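Hyaluronidase (Thermobaculum terrenum, PDB 5DIY) probably removes O-linked N-acetylglucosamine from its substrates by hydrolysis as a family 84 glycoside hydrolase, here as a mutant with an altered predicted proton donor. Local coordinates at residues I161-T166 against K186-F191. Sequence-based numbering, arbitrary orientation.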
loop_
_atom_site.group_PDB
_atom_site.type_symbol
_atom_site.label_atom_id
_atom_site.label_comp_id
_atom_site.label_asym_id
_atom_site.label_seq_id
_atom_site.Cartn_x
_atom_site.Cartn_y
_atom_site.Cartn_z
ATOM N N ILE C 161 5.582 15.476 -20.799
ATOM C CA ILE C 161 6.295 15.301 -19.554
ATOM C C ILE C 161 5.279 15.279 -18.418
ATOM O O ILE C 161 4.372 16.111 -18.353
ATOM C CB ILE C 161 7.351 16.406 -19.315
ATOM C CG1 ILE C 161 8.451 16.327 -20.381
ATOM C CG2 ILE C 161 7.974 16.270 -17.915
ATOM C CD1 ILE C 161 9.361 17.540 -20.426
ATOM N N ILE C 162 5.448 14.308 -17.531
ATOM C CA ILE C 162 4.766 14.295 -16.244
ATOM C C ILE C 162 5.868 14.425 -15.191
ATOM O O ILE C 162 6.889 13.743 -15.260
ATOM C CB ILE C 162 3.854 13.051 -16.046
ATOM C CG1 ILE C 162 3.105 13.144 -14.709
ATOM C CG2 ILE C 162 4.627 11.739 -16.133
ATOM C CD1 ILE C 162 1.876 12.264 -14.636
ATOM N N MET C 163 5.691 15.351 -14.258
ATOM C CA MET C 163 6.686 15.573 -13.223
ATOM C C MET C 163 6.078 15.285 -11.863
ATOM O O MET C 163 4.869 15.437 -11.674
ATOM C CB MET C 163 7.268 16.998 -13.300
ATOM C CG MET C 163 6.369 18.136 -12.814
ATOM S SD MET C 163 6.419 18.462 -11.031
ATOM C CE MET C 163 8.077 19.118 -10.832
ATOM N N CYS C 164 6.922 14.855 -10.928
ATOM C CA CYS C 164 6.532 14.716 -9.530
ATOM C C CYS C 164 7.236 15.816 -8.750
ATOM O O CYS C 164 8.464 15.894 -8.774
ATOM C CB CYS C 164 6.895 13.346 -8.957
ATOM S SG CYS C 164 6.195 13.078 -7.300
ATOM N N PRO C 165 6.463 16.682 -8.068
ATOM C CA PRO C 165 7.094 17.730 -7.273
ATOM C C PRO C 165 7.772 17.190 -6.019
ATOM O O PRO C 165 7.487 16.074 -5.584
ATOM C CB PRO C 165 5.934 18.652 -6.905
ATOM C CG PRO C 165 4.691 17.849 -7.074
ATOM C CD PRO C 165 4.993 16.704 -7.979
ATOM N N THR C 166 8.677 17.987 -5.464
ATOM C CA THR C 166 9.363 17.663 -4.210
ATOM C C THR C 166 8.408 17.759 -3.020
ATOM O O THR C 166 8.547 17.017 -2.053
ATOM C CB THR C 166 10.599 18.569 -4.034
ATOM O OG1 THR C 166 11.460 18.396 -5.170
ATOM C CG2 THR C 166 11.360 18.228 -2.774
ATOM N N LYS C 186 1.893 24.746 -19.135
ATOM C CA LYS C 186 0.614 24.185 -18.654
ATOM C C LYS C 186 0.402 22.719 -19.019
ATOM O O LYS C 186 -0.269 21.995 -18.286
ATOM C CB LYS C 186 -0.593 24.987 -19.174
ATOM C CG LYS C 186 -0.635 26.461 -18.802
ATOM C CD LYS C 186 -0.745 26.712 -17.306
ATOM C CE LYS C 186 -0.824 28.205 -17.013
ATOM N NZ LYS C 186 -0.043 28.585 -15.803
ATOM N N ASN C 187 0.967 22.294 -20.144
ATOM C CA ASN C 187 0.804 20.929 -20.626
ATOM C C ASN C 187 1.775 19.904 -20.012
ATOM O O ASN C 187 1.697 18.720 -20.340
ATOM C CB ASN C 187 0.878 20.917 -22.157
ATOM C CG ASN C 187 -0.237 21.744 -22.801
ATOM O OD1 ASN C 187 -1.348 21.856 -22.268
ATOM N ND2 ASN C 187 0.053 22.317 -23.961
ATOM N N ILE C 188 2.685 20.355 -19.141
ATOM C CA ILE C 188 3.455 19.453 -18.291
ATOM C C ILE C 188 2.532 19.006 -17.154
ATOM O O ILE C 188 1.975 19.840 -16.432
ATOM C CB ILE C 188 4.740 20.119 -17.740
ATOM C CG1 ILE C 188 5.682 20.440 -18.912
ATOM C CG2 ILE C 188 5.411 19.216 -16.698
ATOM C CD1 ILE C 188 7.038 21.004 -18.535
ATOM N N ASP C 189 2.347 17.697 -17.029
ATOM C CA ASP C 189 1.485 17.128 -15.989
ATOM C C ASP C 189 2.216 17.129 -14.648
ATOM O O ASP C 189 3.442 17.044 -14.609
ATOM C CB ASP C 189 1.036 15.716 -16.374
ATOM C CG ASP C 189 -0.072 15.719 -17.418
ATOM O OD1 ASP C 189 -1.116 16.349 -17.179
ATOM O OD2 ASP C 189 0.087 15.083 -18.475
ATOM N N VAL C 190 1.459 17.244 -13.556
ATOM C CA VAL C 190 2.039 17.334 -12.211
ATOM C C VAL C 190 1.370 16.340 -11.265
ATOM O O VAL C 190 0.151 16.363 -11.086
ATOM C CB VAL C 190 1.927 18.762 -11.634
ATOM C CG1 VAL C 190 2.464 18.820 -10.204
ATOM C CG2 VAL C 190 2.674 19.745 -12.527
ATOM N N PHE C 191 2.190 15.487 -10.654
ATOM C CA PHE C 191 1.709 14.465 -9.720
ATOM C C PHE C 191 1.373 15.048 -8.351
ATOM O O PHE C 191 1.878 16.102 -7.955
ATOM C CB PHE C 191 2.742 13.338 -9.537
ATOM C CG PHE C 191 2.574 12.171 -10.476
ATOM C CD1 PHE C 191 1.349 11.526 -10.599
ATOM C CD2 PHE C 191 3.663 11.672 -11.184
ATOM C CE1 PHE C 191 1.199 10.436 -11.433
ATOM C CE2 PHE C 191 3.521 10.576 -12.020
ATOM C CZ PHE C 191 2.282 9.961 -12.144
#
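Ile162 lays its CD1 methyl over one face of the Phe191 ring, 3.6 Å from the centroid and 19° off the ring normal, a CH-pi contact offset toward the rim. With CG1 anti to the backbone N (chi1 -177°), the ethyl arm passes over CB of Asp189 on its way to the ring; CG1 itself lies 3.7 Å from that CB. The backbones beneath are adjacent parallel strands, joined by hydrogen bonds from Asp189 N to Ile161 O, Met163 N to Asp189 O (2.8 Å) and Phe191 N to Met163 O (2.9 Å). They are the fifth and sixth strands of a TIM barrel, linked through helix 175-183 in a beta-alpha-beta unit. Ile162 and the Phe191 ring lie on the barrel's inner side, where Trp221 meets the ring edge-to-face; an alanine in place of Phe191 would probably leave Ile162 CD1 without its aromatic platform and Trp221 without this edge-to-face partner. Across the sheet, Met163 sets CG 4.0 Å from Val190 CG2, the two side chains side by side on the outer face, where Met163 meets Leu145 and Leu180 of the surrounding helices. Just past the strand, Pro165 sets CG 4.0 Å from Val190 CG1; Cys164, the last strand residue, touches the bound N-acetylglucosamine.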